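Local atomic coordinates of putative surface anchored protein (Clostridium perfringens B, PDB entry 4NI6), a protein that probably forms one Ig-like repeat of the shaft of a cell-surface adhesin, stabilised by an autocatalytic internal Thr-Gln ester cross-link. Residues Val43-Val57 with Glu96-Leu110. Residues are numbered along the deposited sequence; the frame is centred on the assembly and turned at random. Where two conformers were deposited one is given.
Sequences VANEKYNLTGKLMHV and EKYVVFENAESVENL
Met55 folds over Phe101: with CG anti to the carbonyl carbon (chi1 -54°), CG lies over one ring face, 4.0 Å from the centroid, and a further bend at chi2 brings SD obliquely to the same ring, a Met-aromatic contact. Beside them Val57 CG2 butts against Val99 CG1 at a tight 3.5 Å. These knobs share one face of an antiparallel pair, strands 47-57 and 97-106. On the other face, Leu54 CD1 drops between Tyr98 CB (3.8 Å) and Val100 CG2, with Val100 leaning on Phe87 of the opposing sheet. Gly52, bare of side chain, is the hollow of this face: the bent Glu102 chain folds over it, bringing OE2 to 3.2 Å from Gly52 CA. Farther along, Ser106 CB sits off-centre against the Tyr48 ring, and Leu110 CD1 touches both Val43 CG2 and Tyr48 OH. Here a water donates to Glu46 OE1 and Lys47 O and accepts from Glu108 N. At the opposite end, where strand 47-57 finishes and 97-106 starts, the His56 ring lies roughly parallel to Tyr98 but slid aside, planes 27° apart. His56 extends NE2 to Glu96 OE1, 2.7 Å away, nearly straight, in the ring plane and on the anti lone pair. The carboxylate beside NE2 would probably favour a doubly protonated, charged His56. Polar links thus tie both ends, while backbone hydrogen bonds hold the middle of this Ig-like sheet.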
loop_
_atom_site.group_PDB
_atom_site.type_symbol
_atom_site.label_atom_id
_atom_site.label_comp_id
_atom_site.label_asym_id
_atom_site.label_seq_id
_atom_site.Cartn_x
_atom_site.Cartn_y
_atom_site.Cartn_z
ATOM N N VAL A 43 -5.906 3.841 17.136
ATOM C CA VAL A 43 -5.860 4.421 18.478
ATOM C C VAL A 43 -4.950 5.656 18.444
ATOM O O VAL A 43 -3.767 5.596 18.059
ATOM C CB VAL A 43 -5.341 3.403 19.514
ATOM C CG1 VAL A 43 -5.238 4.049 20.905
ATOM C CG2 VAL A 43 -6.281 2.196 19.560
ATOM N N ALA A 44 -5.531 6.800 18.751
ATOM C CA ALA A 44 -4.797 8.041 18.734
ATOM C C ALA A 44 -3.474 7.958 19.486
ATOM O O ALA A 44 -3.401 7.422 20.625
ATOM C CB ALA A 44 -5.664 9.171 19.283
ATOM N N ASN A 45 -2.435 8.513 18.850
ATOM C CA ASN A 45 -1.120 8.696 19.422
ATOM C C ASN A 45 -0.315 7.432 19.541
ATOM O O ASN A 45 0.813 7.465 20.033
ATOM C CB ASN A 45 -1.181 9.470 20.739
ATOM C CG ASN A 45 -1.940 10.756 20.582
ATOM O OD1 ASN A 45 -1.639 11.560 19.701
ATOM N ND2 ASN A 45 -2.967 10.944 21.413
ATOM N N GLU A 46 -0.868 6.313 19.086
ATOM C CA GLU A 46 -0.182 5.039 19.153
ATOM C C GLU A 46 0.679 4.797 17.898
ATOM O O GLU A 46 0.260 5.136 16.763
ATOM C CB GLU A 46 -1.185 3.876 19.312
ATOM C CG GLU A 46 -1.800 3.795 20.695
ATOM C CD GLU A 46 -0.809 3.438 21.773
ATOM O OE1 GLU A 46 0.163 2.690 21.588
ATOM O OE2 GLU A 46 -1.211 3.670 22.908
ATOM N N LYS A 47 1.809 4.132 18.090
ATOM C CA LYS A 47 2.696 3.752 16.973
ATOM C C LYS A 47 2.265 2.429 16.361
ATOM O O LYS A 47 1.815 1.497 17.081
ATOM C CB LYS A 47 4.132 3.604 17.477
ATOM C CG LYS A 47 4.773 4.909 17.905
ATOM C CD LYS A 47 6.280 4.826 18.099
ATOM C CE LYS A 47 6.669 3.842 19.195
ATOM N NZ LYS A 47 8.091 3.994 19.620
ATOM N N TYR A 48 2.450 2.344 15.038
ATOM C CA TYR A 48 2.154 1.149 14.232
ATOM C C TYR A 48 3.333 0.834 13.334
ATOM O O TYR A 48 4.026 1.753 12.901
ATOM C CB TYR A 48 0.913 1.360 13.347
ATOM C CG TYR A 48 -0.376 1.482 14.134
ATOM C CD1 TYR A 48 -0.698 2.668 14.812
ATOM C CD2 TYR A 48 -1.293 0.452 14.134
ATOM C CE1 TYR A 48 -1.854 2.764 15.593
ATOM C CE2 TYR A 48 -2.435 0.523 14.917
ATOM C CZ TYR A 48 -2.721 1.698 15.603
ATOM O OH TYR A 48 -3.835 1.796 16.437
ATOM N N ASN A 49 3.596 -0.455 13.158
ATOM C CA ASN A 49 4.496 -0.912 12.115
ATOM C C ASN A 49 3.672 -1.000 10.824
ATOM O O ASN A 49 2.757 -1.816 10.726
ATOM C CB ASN A 49 4.979 -2.334 12.442
ATOM C CG ASN A 49 5.397 -2.557 13.916
ATOM O OD1 ASN A 49 4.967 -3.534 14.574
ATOM N ND2 ASN A 49 6.320 -1.760 14.397
ATOM N N LEU A 50 4.038 -0.208 9.806
ATOM C CA LEU A 50 3.334 -0.210 8.516
ATOM C C LEU A 50 4.183 -0.954 7.501
ATOM O O LEU A 50 5.299 -0.510 7.197
ATOM C CB LEU A 50 3.076 1.222 8.065
ATOM C CG LEU A 50 2.355 1.323 6.707
ATOM C CD1 LEU A 50 0.940 0.777 6.779
ATOM C CD2 LEU A 50 2.352 2.745 6.169
ATOM N N THR A 51 3.686 -2.086 7.050
ATOM C CA THR A 51 4.369 -2.824 5.961
ATOM C C THR A 51 3.586 -2.702 4.676
ATOM O O THR A 51 2.428 -3.066 4.589
ATOM C CB THR A 51 4.503 -4.315 6.304
ATOM O OG1 THR A 51 5.305 -4.458 7.478
ATOM C CG2 THR A 51 5.161 -5.096 5.131
ATOM N N GLY A 52 4.249 -2.160 3.653
ATOM C CA GLY A 52 3.689 -2.109 2.304
ATOM C C GLY A 52 4.409 -3.060 1.389
ATOM O O GLY A 52 5.600 -3.279 1.533
ATOM N N LYS A 53 3.622 -3.729 0.563
ATOM C CA LYS A 53 4.159 -4.659 -0.424
ATOM C C LYS A 53 3.653 -4.296 -1.798
ATOM O O LYS A 53 2.483 -3.965 -2.001
ATOM C CB LYS A 53 3.751 -6.077 -0.093
ATOM C CG LYS A 53 4.392 -6.585 1.192
ATOM C CD LYS A 53 3.920 -7.975 1.547
ATOM C CE LYS A 53 4.565 -8.433 2.849
ATOM N NZ LYS A 53 6.054 -8.426 2.692
ATOM N N LEU A 54 4.558 -4.358 -2.781
ATOM C CA LEU A 54 4.196 -4.183 -4.182
ATOM C C LEU A 54 4.176 -5.578 -4.804
ATOM O O LEU A 54 5.197 -6.262 -4.811
ATOM C CB LEU A 54 5.225 -3.296 -4.898
ATOM C CG LEU A 54 4.923 -2.924 -6.341
ATOM C CD1 LEU A 54 3.615 -2.160 -6.450
ATOM C CD2 LEU A 54 6.075 -2.118 -6.924
ATOM N N MET A 55 3.007 -6.001 -5.267
ATOM C CA MET A 55 2.795 -7.368 -5.761
ATOM C C MET A 55 2.545 -7.350 -7.270
ATOM O O MET A 55 1.711 -6.587 -7.745
ATOM C CB MET A 55 1.550 -7.942 -5.097
ATOM C CG MET A 55 1.565 -7.885 -3.564
ATOM S SD MET A 55 2.948 -8.754 -2.763
ATOM C CE MET A 55 2.468 -10.422 -3.145
ATOM N N HIS A 56 3.265 -8.191 -7.995
ATOM C CA HIS A 56 2.998 -8.451 -9.403
ATOM C C HIS A 56 1.805 -9.362 -9.503
ATOM O O HIS A 56 1.769 -10.441 -8.899
ATOM C CB HIS A 56 4.257 -9.067 -10.001
ATOM C CG HIS A 56 4.148 -9.441 -11.442
ATOM N ND1 HIS A 56 4.965 -10.360 -11.982
ATOM C CD2 HIS A 56 3.303 -9.022 -12.461
ATOM C CE1 HIS A 56 4.726 -10.466 -13.303
ATOM N NE2 HIS A 56 3.697 -9.675 -13.604
ATOM N N VAL A 57 0.763 -8.879 -10.173
ATOM C CA VAL A 57 -0.489 -9.628 -10.365
ATOM C C VAL A 57 -0.462 -10.354 -11.696
ATOM O O VAL A 57 -0.495 -9.715 -12.752
ATOM C CB VAL A 57 -1.715 -8.695 -10.383
ATOM C CG1 VAL A 57 -3.006 -9.497 -10.473
ATOM C CG2 VAL A 57 -1.707 -7.781 -9.176
ATOM N N GLU A 96 2.872 -5.345 -17.556
ATOM C CA GLU A 96 2.434 -5.993 -16.333
ATOM C C GLU A 96 1.702 -5.074 -15.375
ATOM O O GLU A 96 1.814 -3.844 -15.423
ATOM C CB GLU A 96 3.631 -6.688 -15.679
ATOM C CG GLU A 96 4.292 -7.766 -16.552
ATOM C CD GLU A 96 3.337 -8.881 -16.962
ATOM O OE1 GLU A 96 2.708 -9.506 -16.059
ATOM O OE2 GLU A 96 3.092 -9.015 -18.184
ATOM N N LYS A 97 0.942 -5.739 -14.525
ATOM C CA LYS A 97 0.089 -5.114 -13.521
ATOM C C LYS A 97 0.619 -5.393 -12.123
ATOM O O LYS A 97 1.035 -6.504 -11.828
ATOM C CB LYS A 97 -1.326 -5.680 -13.650
ATOM C CG LYS A 97 -2.345 -5.081 -12.686
ATOM C CD LYS A 97 -3.630 -5.889 -12.697
ATOM C CE LYS A 97 -4.537 -5.506 -13.846
ATOM N NZ LYS A 97 -5.825 -6.254 -13.738
ATOM N N TYR A 98 0.620 -4.346 -11.299
ATOM C CA TYR A 98 1.120 -4.417 -9.921
ATOM C C TYR A 98 0.128 -3.775 -8.984
ATOM O O TYR A 98 -0.489 -2.797 -9.305
ATOM C CB TYR A 98 2.459 -3.684 -9.774
ATOM C CG TYR A 98 3.530 -4.226 -10.721
ATOM C CD1 TYR A 98 3.633 -3.776 -12.062
ATOM C CD2 TYR A 98 4.393 -5.205 -10.313
ATOM C CE1 TYR A 98 4.534 -4.354 -12.971
ATOM C CE2 TYR A 98 5.279 -5.795 -11.203
ATOM C CZ TYR A 98 5.364 -5.338 -12.511
ATOM O OH TYR A 98 6.301 -5.862 -13.360
ATOM N N VAL A 99 0.030 -4.314 -7.759
ATOM C CA VAL A 99 -0.879 -3.784 -6.733
ATOM C C VAL A 99 -0.157 -3.632 -5.400
ATOM O O VAL A 99 0.689 -4.430 -5.052
ATOM C CB VAL A 99 -2.141 -4.675 -6.628
ATOM C CG1 VAL A 99 -1.815 -6.091 -6.152
ATOM C CG2 VAL A 99 -3.229 -4.055 -5.748
ATOM N N VAL A 100 -0.537 -2.570 -4.698
ATOM C CA VAL A 100 0.013 -2.307 -3.361
ATOM C C VAL A 100 -0.882 -2.847 -2.261
ATOM O O VAL A 100 -2.096 -2.637 -2.309
ATOM C CB VAL A 100 0.233 -0.813 -3.127
ATOM C CG1 VAL A 100 0.778 -0.542 -1.722
ATOM C CG2 VAL A 100 1.177 -0.224 -4.172
ATOM N N PHE A 101 -0.265 -3.642 -1.388
ATOM C CA PHE A 101 -0.882 -4.114 -0.146
ATOM C C PHE A 101 -0.317 -3.291 1.027
ATOM O O PHE A 101 0.862 -2.930 1.033
ATOM C CB PHE A 101 -0.486 -5.551 0.063
ATOM C CG PHE A 101 -1.223 -6.562 -0.775
ATOM C CD1 PHE A 101 -2.128 -6.202 -1.765
ATOM C CD2 PHE A 101 -0.972 -7.916 -0.567
ATOM C CE1 PHE A 101 -2.775 -7.161 -2.529
ATOM C CE2 PHE A 101 -1.627 -8.888 -1.320
ATOM C CZ PHE A 101 -2.518 -8.510 -2.309
ATOM N N GLU A 102 -1.140 -3.072 2.075
ATOM C CA GLU A 102 -0.686 -2.381 3.300
ATOM C C GLU A 102 -1.216 -3.105 4.534
ATOM O O GLU A 102 -2.336 -3.612 4.516
ATOM C CB GLU A 102 -1.229 -0.961 3.337
ATOM C CG GLU A 102 -0.678 -0.028 2.280
ATOM C CD GLU A 102 0.768 0.429 2.479
ATOM O OE1 GLU A 102 1.279 1.174 1.586
ATOM O OE2 GLU A 102 1.458 -0.031 3.398
ATOM N N ASN A 103 -0.348 -3.230 5.525
ATOM C CA ASN A 103 -0.679 -3.865 6.793
ATOM C C ASN A 103 -0.119 -2.993 7.906
ATOM O O ASN A 103 1.087 -2.780 8.010
ATOM C CB ASN A 103 -0.019 -5.207 6.819
ATOM C CG ASN A 103 -0.414 -6.027 8.021
ATOM O OD1 ASN A 103 -1.276 -6.896 7.939
ATOM N ND2 ASN A 103 0.193 -5.728 9.158
ATOM N N ALA A 104 -1.012 -2.549 8.797
ATOM C CA ALA A 104 -0.610 -1.737 9.967
ATOM C C ALA A 104 -0.846 -2.565 11.227
ATOM O O ALA A 104 -1.959 -3.022 11.473
ATOM C CB ALA A 104 -1.453 -0.478 10.059
ATOM N N GLU A 105 0.212 -2.771 11.985
ATOM C CA GLU A 105 0.123 -3.533 13.223
ATOM C C GLU A 105 0.590 -2.645 14.381
ATOM O O GLU A 105 1.709 -2.134 14.369
ATOM C CB GLU A 105 1.035 -4.751 13.146
ATOM C CG GLU A 105 1.075 -5.580 14.434
ATOM C CD GLU A 105 2.249 -6.533 14.449
ATOM O OE1 GLU A 105 3.401 -6.102 14.205
ATOM O OE2 GLU A 105 2.012 -7.725 14.691
ATOM N N SER A 106 -0.210 -2.520 15.442
ATOM C CA SER A 106 0.227 -1.647 16.540
ATOM C C SER A 106 1.483 -2.201 17.204
ATOM O O SER A 106 1.673 -3.423 17.279
ATOM C CB SER A 106 -0.896 -1.418 17.550
ATOM O OG SER A 106 -1.285 -2.626 18.213
ATOM N N VAL A 107 2.319 -1.293 17.727
ATOM C CA VAL A 107 3.504 -1.683 18.459
ATOM C C VAL A 107 3.140 -2.269 19.838
ATOM O O VAL A 107 3.727 -3.263 20.275
ATOM C CB VAL A 107 4.466 -0.489 18.627
ATOM C CG1 VAL A 107 5.628 -0.837 19.550
ATOM C CG2 VAL A 107 4.991 -0.044 17.257
ATOM N N GLU A 108 2.159 -1.644 20.481
ATOM C CA GLU A 108 1.671 -2.061 21.800
ATOM C C GLU A 108 0.469 -2.991 21.677
ATOM O O GLU A 108 -0.259 -2.960 20.678
ATOM C CB GLU A 108 1.284 -0.825 22.610
ATOM C CG GLU A 108 2.371 0.226 22.704
ATOM C CD GLU A 108 3.532 -0.210 23.567
ATOM O OE1 GLU A 108 4.606 0.417 23.464
ATOM O OE2 GLU A 108 3.349 -1.135 24.391
ATOM N N ASN A 109 0.227 -3.784 22.723
ATOM C CA ASN A 109 -1.037 -4.498 22.820
ATOM C C ASN A 109 -2.166 -3.500 23.060
ATOM O O ASN A 109 -2.086 -2.682 23.981
ATOM C CB ASN A 109 -0.982 -5.537 23.957
ATOM C CG ASN A 109 -0.106 -6.732 23.605
ATOM O OD1 ASN A 109 0.011 -7.120 22.442
ATOM N ND2 ASN A 109 0.519 -7.322 24.621
ATOM N N LEU A 110 -3.217 -3.576 22.249
ATOM C CA LEU A 110 -4.326 -2.639 22.326
ATOM C C LEU A 110 -5.685 -3.343 22.407
ATOM O O LEU A 110 -6.700 -2.682 22.606
ATOM C CB LEU A 110 -4.313 -1.692 21.121
ATOM C CG LEU A 110 -3.101 -0.763 20.951
ATOM C CD1 LEU A 110 -3.205 -0.020 19.622
ATOM C CD2 LEU A 110 -3.016 0.228 22.111
HETATM O O HOH W 1 0.914 0.813 19.615
HETATM O O HOH W 2 0.382 -8.625 -14.984
#